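Local structure of acetyltransferase, GNAT family (Colwellia psychrerythraea, 3IWG) at residues K44-Y49 with G56-N61; N137-D142 with A224-T229. The protein probably acts as a GNAT-type acyltransferase, transferring acyl groups other than aminoacyl groups. All blocks are in the same frame, centred on the assembly; numbering follows the deposited sequence.

Contact 1 of 2, residues K44-Y49 with G56-N61; sequences KHFGFY and GFCCVN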
ATOM      1  N   LYS A  44      -8.256 -17.419  -4.534  1.00 25.94           N
ATOM      2  CA  LYS A  44      -9.634 -17.895  -4.412  0.50 25.77           C
ATOM      3  C   LYS A  44      -9.657 -19.016  -3.379  1.00 24.93           C
ATOM      4  O   LYS A  44      -8.768 -19.854  -3.365  1.00 26.29           O
ATOM      5  CB  LYS A  44     -10.157 -18.419  -5.754  0.50 25.84           C
ATOM      6  CG  LYS A  44     -10.050 -17.435  -6.913  0.50 26.91           C
ATOM      7  CD  LYS A  44     -11.122 -16.324  -6.823  0.50 29.18           C
ATOM      8  CE  LYS A  44     -11.080 -15.376  -8.026  0.50 29.01           C
ATOM      9  NZ  LYS A  44     -12.069 -14.300  -7.873  0.50 29.87           N
ATOM     10  N   HIS A  45     -10.666 -19.032  -2.527  1.00 23.55           N
ATOM     11  CA  HIS A  45     -10.721 -20.006  -1.456  1.00 22.96           C
ATOM     12  C   HIS A  45     -11.864 -20.931  -1.604  1.00 22.48           C
ATOM     13  O   HIS A  45     -12.912 -20.533  -2.031  1.00 23.32           O
ATOM     14  CB  HIS A  45     -10.792 -19.328  -0.113  1.00 22.29           C
ATOM     15  CG  HIS A  45      -9.499 -18.709   0.294  1.00 21.58           C
ATOM     16  ND1 HIS A  45      -8.716 -19.207   1.318  1.00 20.90           N
ATOM     17  CD2 HIS A  45      -8.853 -17.619  -0.179  1.00 21.40           C
ATOM     18  CE1 HIS A  45      -7.645 -18.445   1.463  1.00 21.09           C
ATOM     19  NE2 HIS A  45      -7.699 -17.474   0.566  1.00 22.63           N
ATOM     20  N   PHE A  46     -11.647 -22.192  -1.277  1.00 22.22           N
ATOM     21  CA  PHE A  46     -12.719 -23.166  -1.268  1.00 22.21           C
ATOM     22  C   PHE A  46     -12.697 -23.877   0.053  1.00 22.03           C
ATOM     23  O   PHE A  46     -11.664 -24.035   0.686  1.00 20.21           O
ATOM     24  CB  PHE A  46     -12.608 -24.171  -2.422  1.00 22.12           C
ATOM     25  CG  PHE A  46     -12.497 -23.526  -3.754  1.00 22.94           C
ATOM     26  CD1 PHE A  46     -13.609 -23.303  -4.528  1.00 23.59           C
ATOM     27  CD2 PHE A  46     -11.268 -23.115  -4.224  1.00 25.56           C
ATOM     28  CE1 PHE A  46     -13.494 -22.671  -5.756  1.00 26.04           C
ATOM     29  CE2 PHE A  46     -11.141 -22.496  -5.449  1.00 26.17           C
ATOM     30  CZ  PHE A  46     -12.245 -22.274  -6.220  1.00 25.80           C
ATOM     31  N   GLY A  47     -13.881 -24.280   0.454  1.00 23.15           N
ATOM     32  CA  GLY A  47     -14.096 -25.029   1.663  1.00 23.63           C
ATOM     33  C   GLY A  47     -14.573 -26.422   1.326  1.00 24.48           C
ATOM     34  O   GLY A  47     -15.175 -26.680   0.262  1.00 22.82           O
ATOM     35  N   PHE A  48     -14.250 -27.307   2.260  1.00 26.19           N
ATOM     36  CA  PHE A  48     -14.527 -28.700   2.162  1.00 27.81           C
ATOM     37  C   PHE A  48     -15.537 -28.990   3.274  1.00 29.60           C
ATOM     38  O   PHE A  48     -15.312 -28.716   4.467  1.00 29.02           O
ATOM     39  CB  PHE A  48     -13.247 -29.513   2.366  1.00 28.06           C
ATOM     40  CG  PHE A  48     -12.114 -29.159   1.417  1.00 27.67           C
ATOM     41  CD1 PHE A  48     -12.344 -28.972   0.056  1.00 29.46           C
ATOM     42  CD2 PHE A  48     -10.803 -29.073   1.878  1.00 26.22           C
ATOM     43  CE1 PHE A  48     -11.294 -28.667  -0.827  1.00 26.94           C
ATOM     44  CE2 PHE A  48      -9.756 -28.786   0.999  1.00 27.69           C
ATOM     45  CZ  PHE A  48     -10.010 -28.588  -0.352  1.00 26.36           C
ATOM     46  N   TYR A  49     -16.663 -29.542   2.859  1.00 31.74           N
ATOM     47  CA  TYR A  49     -17.828 -29.658   3.704  1.00 33.09           C
ATOM     48  C   TYR A  49     -18.202 -31.114   3.790  1.00 35.02           C
ATOM     49  O   TYR A  49     -18.479 -31.774   2.779  1.00 34.78           O
ATOM     50  CB  TYR A  49     -18.981 -28.852   3.134  1.00 32.93           C
ATOM     51  CG  TYR A  49     -18.808 -27.365   3.259  1.00 32.45           C
ATOM     52  CD1 TYR A  49     -18.039 -26.653   2.343  1.00 33.02           C
ATOM     53  CD2 TYR A  49     -19.408 -26.662   4.294  1.00 33.11           C
ATOM     54  CE1 TYR A  49     -17.884 -25.267   2.456  1.00 33.74           C
ATOM     55  CE2 TYR A  49     -19.268 -25.283   4.411  1.00 33.42           C
ATOM     56  CZ  TYR A  49     -18.509 -24.596   3.487  1.00 33.53           C
ATOM     57  OH  TYR A  49     -18.391 -23.237   3.586  1.00 35.45           O
ATOM     58  N   GLY A  56     -12.345 -28.349   6.225  1.00 31.40           N
ATOM     59  CA  GLY A  56     -11.084 -28.025   5.570  1.00 29.99           C
ATOM     60  C   GLY A  56     -11.219 -26.983   4.481  1.00 28.74           C
ATOM     61  O   GLY A  56     -12.329 -26.554   4.168  1.00 28.03           O
ATOM     62  N   PHE A  57     -10.091 -26.607   3.870  1.00 27.01           N
ATOM     63  CA  PHE A  57     -10.095 -25.604   2.808  1.00 26.14           C
ATOM     64  C   PHE A  57      -8.853 -25.657   1.886  1.00 26.00           C
ATOM     65  O   PHE A  57      -7.826 -26.266   2.205  1.00 25.89           O
ATOM     66  CB  PHE A  57     -10.163 -24.181   3.413  1.00 25.44           C
ATOM     67  CG  PHE A  57      -8.836 -23.694   3.882  1.00 25.17           C
ATOM     68  CD1 PHE A  57      -8.369 -24.015   5.141  1.00 27.06           C
ATOM     69  CD2 PHE A  57      -8.003 -22.997   3.031  1.00 24.15           C
ATOM     70  CE1 PHE A  57      -7.098 -23.588   5.560  1.00 27.45           C
ATOM     71  CE2 PHE A  57      -6.753 -22.597   3.427  1.00 22.22           C
ATOM     72  CZ  PHE A  57      -6.295 -22.890   4.685  1.00 24.61           C
ATOM     73  N   CYS A  58      -8.936 -24.958   0.759  1.00 25.25           N
ATOM     74  CA  CYS A  58      -7.750 -24.704  -0.030  1.00 24.85           C
ATOM     75  C   CYS A  58      -7.876 -23.351  -0.700  1.00 24.90           C
ATOM     76  O   CYS A  58      -8.949 -22.762  -0.693  1.00 24.01           O
ATOM     77  CB  CYS A  58      -7.533 -25.812  -1.070  1.00 24.27           C
ATOM     78  SG  CYS A  58      -8.622 -25.781  -2.444  1.00 22.68           S
ATOM     79  N   CYS A  59      -6.771 -22.859  -1.260  1.00 25.75           N
ATOM     80  CA  CYS A  59      -6.818 -21.655  -2.112  1.00 26.69           C
ATOM     81  C   CYS A  59      -5.976 -21.754  -3.362  1.00 27.35           C
ATOM     82  O   CYS A  59      -4.882 -22.369  -3.383  1.00 28.51           O
ATOM     83  CB  CYS A  59      -6.513 -20.381  -1.308  1.00 26.99           C
ATOM     84  SG  CYS A  59      -4.880 -20.252  -0.727  1.00 27.26           S
ATOM     85  N   VAL A  60      -6.532 -21.226  -4.442  1.00 27.39           N
ATOM     86  CA  VAL A  60      -5.913 -21.344  -5.762  1.00 26.95           C
ATOM     87  C   VAL A  60      -5.686 -19.933  -6.265  1.00 28.46           C
ATOM     88  O   VAL A  60      -6.607 -19.128  -6.311  1.00 28.83           O
ATOM     89  CB  VAL A  60      -6.821 -22.082  -6.743  1.00 26.85           C
ATOM     90  CG1 VAL A  60      -6.174 -22.199  -8.156  1.00 25.46           C
ATOM     91  CG2 VAL A  60      -7.242 -23.439  -6.171  1.00 24.00           C
ATOM     92  N   ASN A  61      -4.454 -19.626  -6.641  1.00 29.31           N
ATOM     93  CA  ASN A  61      -4.156 -18.335  -7.191  1.00 30.04           C
ATOM     94  C   ASN A  61      -4.674 -18.201  -8.620  1.00 31.33           C
ATOM     95  O   ASN A  61      -5.269 -19.122  -9.188  1.00 30.82           O
ATOM     96  CB  ASN A  61      -2.640 -17.993  -7.039  1.00 29.73           C
ATOM     97  CG  ASN A  61      -1.733 -18.655  -8.077  1.00 27.60           C
ATOM     98  OD1 ASN A  61      -2.161 -19.360  -8.992  1.00 27.82           O
ATOM     99  ND2 ASN A  61      -0.456 -18.430  -7.906  1.00 23.57           N
TER

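Contact 2 of 2, residues N137-D142 with A224-T229; sequences NLEMID and AKKVLT. With SO4 (sulfate ion), chain C.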
ATOM      1  N   ASN A 137      32.720  -9.292  17.179  1.00 40.55           N
ATOM      2  CA  ASN A 137      33.868  -8.388  17.106  1.00 40.69           C
ATOM      3  C   ASN A 137      34.022  -7.747  15.706  1.00 40.73           C
ATOM      4  O   ASN A 137      35.047  -7.148  15.377  1.00 40.52           O
ATOM      5  CB  ASN A 137      35.138  -9.158  17.500  1.00 40.93           C
ATOM      6  CG  ASN A 137      36.262  -8.242  17.963  1.00 41.69           C
ATOM      7  OD1 ASN A 137      36.052  -7.048  18.181  1.00 43.09           O
ATOM      8  ND2 ASN A 137      37.466  -8.795  18.110  1.00 43.39           N
ATOM      9  N   LEU A 138      32.960  -7.852  14.912  1.00 41.01           N
ATOM     10  CA  LEU A 138      32.948  -7.485  13.502  1.00 41.06           C
ATOM     11  C   LEU A 138      32.225  -6.147  13.295  1.00 40.97           C
ATOM     12  O   LEU A 138      31.075  -6.005  13.713  1.00 41.15           O
ATOM     13  CB  LEU A 138      32.189  -8.583  12.744  1.00 41.34           C
ATOM     14  CG  LEU A 138      32.191  -8.649  11.211  1.00 41.86           C
ATOM     15  CD1 LEU A 138      30.894  -9.284  10.698  1.00 40.06           C
ATOM     16  CD2 LEU A 138      32.369  -7.280  10.600  1.00 43.77           C
ATOM     17  N   GLU A 139      32.883  -5.188  12.636  1.00 40.57           N
ATOM     18  CA  GLU A 139      32.258  -3.884  12.240  1.00 40.39           C
ATOM     19  C   GLU A 139      30.795  -3.955  11.692  1.00 38.84           C
ATOM     20  O   GLU A 139      30.530  -4.591  10.677  1.00 38.34           O
ATOM     21  CB  GLU A 139      33.165  -3.081  11.239  1.00 40.98           C
ATOM     22  CG  GLU A 139      33.961  -3.922  10.186  1.00 42.25           C
ATOM     23  CD  GLU A 139      34.083  -3.255   8.783  1.00 43.86           C
ATOM     24  OE1 GLU A 139      33.924  -3.995   7.748  1.00 43.27           O
ATOM     25  OE2 GLU A 139      34.350  -2.020   8.726  1.00 41.96           O
HETATM   26  N   MSE A 140      29.889  -3.269  12.394  1.00 37.49           N
HETATM   27  CA  MSE A 140      28.445  -3.267  12.151  1.00 36.30           C
HETATM   28  C   MSE A 140      28.017  -1.873  11.659  1.00 34.64           C
HETATM   29  O   MSE A 140      28.351  -0.856  12.299  1.00 34.93           O
HETATM   30  CB  MSE A 140      27.712  -3.621  13.449  1.00 36.75           C
HETATM   31  CG  MSE A 140      26.337  -2.928  13.701  1.00 39.10           C
HETATM   32 SE   MSE A 140      24.720  -4.057  13.605  0.60 43.87          SE
HETATM   33  CE  MSE A 140      23.460  -2.987  14.692  1.00 40.42           C
ATOM     34  N   ILE A 141      27.270  -1.828  10.549  1.00 31.33           N
ATOM     35  CA  ILE A 141      26.817  -0.560   9.979  1.00 28.85           C
ATOM     36  C   ILE A 141      25.689   0.047  10.786  1.00 28.60           C
ATOM     37  O   ILE A 141      25.072  -0.620  11.597  1.00 28.74           O
ATOM     38  CB  ILE A 141      26.275  -0.705   8.546  1.00 28.07           C
ATOM     39  CG1 ILE A 141      24.980  -1.523   8.517  1.00 23.97           C
ATOM     40  CG2 ILE A 141      27.334  -1.294   7.613  1.00 25.46           C
ATOM     41  CD1 ILE A 141      24.307  -1.532   7.143  1.00 20.48           C
ATOM     42  N   ASP A 142      25.421   1.320  10.539  1.00 28.32           N
ATOM     43  CA  ASP A 142      24.255   1.999  11.115  1.00 28.24           C
ATOM     44  C   ASP A 142      23.225   2.274  10.007  1.00 26.47           C
ATOM     45  O   ASP A 142      23.524   2.928   9.023  1.00 26.10           O
ATOM     46  CB  ASP A 142      24.657   3.304  11.830  1.00 28.21           C
ATOM     47  CG  ASP A 142      23.532   3.850  12.765  1.00 32.35           C
ATOM     48  OD1 ASP A 142      22.707   3.059  13.335  1.00 32.25           O
ATOM     49  OD2 ASP A 142      23.463   5.095  12.917  1.00 37.29           O
ATOM     50  N   ALA A 224      25.028  -6.472   1.542  1.00 18.73           N
ATOM     51  CA  ALA A 224      23.795  -7.194   1.948  1.00 18.12           C
ATOM     52  C   ALA A 224      24.065  -7.926   3.275  1.00 18.57           C
ATOM     53  O   ALA A 224      23.221  -7.927   4.164  1.00 18.99           O
ATOM     54  CB  ALA A 224      23.316  -8.153   0.890  1.00 16.68           C
ATOM     55  N   LYS A 225      25.246  -8.522   3.427  1.00 18.61           N
ATOM     56  CA  LYS A 225      25.540  -9.190   4.671  1.00 20.11           C
ATOM     57  C   LYS A 225      25.349  -8.243   5.851  1.00 20.44           C
ATOM     58  O   LYS A 225      24.718  -8.597   6.848  1.00 19.83           O
ATOM     59  CB  LYS A 225      26.937  -9.738   4.693  1.00 20.28           C
ATOM     60  CG  LYS A 225      27.286 -10.456   5.980  1.00 23.09           C
ATOM     61  CD  LYS A 225      28.695 -11.056   5.868  1.00 25.29           C
ATOM     62  CE  LYS A 225      29.133 -11.817   7.173  1.00 27.40           C
ATOM     63  NZ  LYS A 225      29.979 -11.038   8.139  1.00 28.41           N
ATOM     64  N   LYS A 226      25.885  -7.034   5.717  1.00 20.74           N
ATOM     65  CA  LYS A 226      25.859  -6.093   6.798  1.00 20.82           C
ATOM     66  C   LYS A 226      24.451  -5.641   7.136  1.00 20.37           C
ATOM     67  O   LYS A 226      24.137  -5.375   8.306  1.00 19.07           O
ATOM     68  CB  LYS A 226      26.723  -4.907   6.447  1.00 21.93           C
ATOM     69  CG  LYS A 226      28.186  -5.249   6.263  1.00 23.59           C
ATOM     70  CD  LYS A 226      29.071  -4.102   6.673  1.00 28.29           C
ATOM     71  CE  LYS A 226      29.823  -3.400   5.542  1.00 28.84           C
ATOM     72  NZ  LYS A 226      31.258  -3.757   5.655  1.00 29.49           N
ATOM     73  N   VAL A 227      23.607  -5.582   6.103  1.00 19.89           N
ATOM     74  CA  VAL A 227      22.238  -5.108   6.249  1.00 19.05           C
ATOM     75  C   VAL A 227      21.468  -6.158   7.020  1.00 19.48           C
ATOM     76  O   VAL A 227      20.792  -5.862   7.992  1.00 18.02           O
ATOM     77  CB  VAL A 227      21.568  -4.816   4.875  1.00 18.10           C
ATOM     78  CG1 VAL A 227      20.115  -4.541   5.026  1.00 17.26           C
ATOM     79  CG2 VAL A 227      22.235  -3.639   4.228  1.00 17.92           C
ATOM     80  N   LEU A 228      21.622  -7.397   6.590  1.00 20.91           N
ATOM     81  CA  LEU A 228      20.991  -8.516   7.264  1.00 21.55           C
ATOM     82  C   LEU A 228      21.432  -8.567   8.743  1.00 20.96           C
ATOM     83  O   LEU A 228      20.609  -8.765   9.630  1.00 20.54           O
ATOM     84  CB  LEU A 228      21.336  -9.796   6.530  1.00 22.25           C
ATOM     85  CG  LEU A 228      20.526  -9.997   5.264  1.00 24.58           C
ATOM     86  CD1 LEU A 228      21.089 -11.175   4.475  1.00 27.74           C
ATOM     87  CD2 LEU A 228      19.090 -10.308   5.651  1.00 28.42           C
ATOM     88  N   THR A 229      22.709  -8.325   9.008  1.00 20.09           N
ATOM     89  CA  THR A 229      23.200  -8.354  10.372  1.00 19.85           C
ATOM     90  C   THR A 229      22.529  -7.273  11.208  1.00 20.77           C
ATOM     91  O   THR A 229      22.116  -7.534  12.323  1.00 20.55           O
ATOM     92  CB  THR A 229      24.729  -8.214  10.432  1.00 19.87           C
ATOM     93  OG1 THR A 229      25.308  -9.274   9.657  1.00 19.97           O
ATOM     94  CG2 THR A 229      25.229  -8.310  11.874  1.00 16.77           C
TER
HETATM   95  S   SO4 C 501      25.747  -8.097  -2.293  1.00 38.18           S
HETATM   96  O1  SO4 C 501      26.295  -7.479  -3.505  1.00 35.79           O
HETATM   97  O2  SO4 C 501      24.416  -8.674  -2.528  1.00 35.15           O
HETATM   98  O3  SO4 C 501      25.737  -7.066  -1.289  1.00 32.14           O
HETATM   99  O4  SO4 C 501      26.545  -9.255  -1.817  1.00 34.38           O
HETATM  100  O   HOH W   1      25.867  -4.528  10.040  1.00 20.38           O

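Contact 1 of 2, residues K44-Y49 with G56-N61
Lys-44 and Val-60 face each other as a hydrogen-bonded antiparallel pair: Lys-44 N donates to Val-60 O (3.0 Å), and Val-60 N returns a bond to Lys-44 O (2.8 Å). Two residues on, Phe-46 and Cys-58 exchange both backbone bonds, and the one from Phe-46 N to Cys-58 O (2.8 Å) is nearly straight, with 171° at the hydrogen. Phe-48 N donates to Gly-56 O, but the return bond from Gly-56 N to Phe-48 O is weak. These strands, 44-50 and 53-60, form a beta hairpin flanked by strands 6-9 and 65-71, and the outward backbone groups are used too: His-45 and Gly-47 bond to Ile-10 and Lys-8, Phe-57 to Tyr-70. On one side of the hairpin, Cys-58 SG lies obliquely between two rings, 3.8 Å from Phe-48 CZ and 4.2 Å from Phe-46 CD2. On the other, Cys-59 CB sits over the face of the His-45 imidazole, 3.5 Å from its centroid, in a CH-pi contact. With its CG anti to the carbonyl carbon (chi1 -73°), the His-45 ring leans over strand 53-60, and its NE2 is hydrogen-bonded to Ala-40 O. A leucine in its place would probably leave Ala-40 O without this partner and Cys-59 CB without its aromatic face. His-45 ND1, in contrast, is buried by the contact and has no partner in the model.

Contact 2 of 2, residues N137-D142 with A224-T229
Beside the probable acetyl-CoA pyrophosphate site of the GNAT fold, Glu-139 and Ile-141 lean on Lys-226 of helix 223-237. The helix start receives a sulfate, probably from the crystallisation liquor: Ala-224 N donates to its O3 (3.0 Å), and Arg-219 NH1 and Gly-220 N also bond to it, consistent with the phosphate-binding loop of the family. On the helix face toward 137-142, Ile-141 CG2 presses tightly against Lys-226 CD (3.4 Å), the two side chains crossing. Ile-141 CG1 stands between its backbone N and carbonyl carbon (chi1 67°), and from there CD1 extends to Val-227 CG2 at 4.2 Å. Lys-226, bent at three torsions, passes Ile-141 and brings NZ to Glu-139 OE1 in a rather long salt bridge (3.4 Å). No direct hydrogen bond joins the segments; instead a water accepts from Ile-141 N (3.1 Å) and donates to Lys-226 O (2.6 Å). Nearer the solvent, Leu-138 CD1 and Lys-225 NZ meet tip to tip. Behind the contact, Val-227 and Leu-228 pack on Met-212 of strand 207-214, Leu-228 also touches Ile-257 of helix 251-259, and Met-140, a selenomethionine, turns to Phe-230 and Lys-233 farther along helix 223-237.

In the fold
The two contacts lie on opposite sides of the chain's centre, their centres about 43 Å apart and their nearest atoms about 25 Å apart, and they do not touch. Contact 1 closes before contact 2 opens along the chain. Segments 44-49 and 56-61 fall in a first region of GNAT-like sequence and 224-229 in a second, consistent with two GNAT-like parts. Their characters differ as well: contact 1 is a buried, local hairpin with six residues between its segments, whereas contact 2 is a surface contact whose segments are separated by 81. The sulfate is bound beside contact 2, which places 224-229 next to the probable cofactor site.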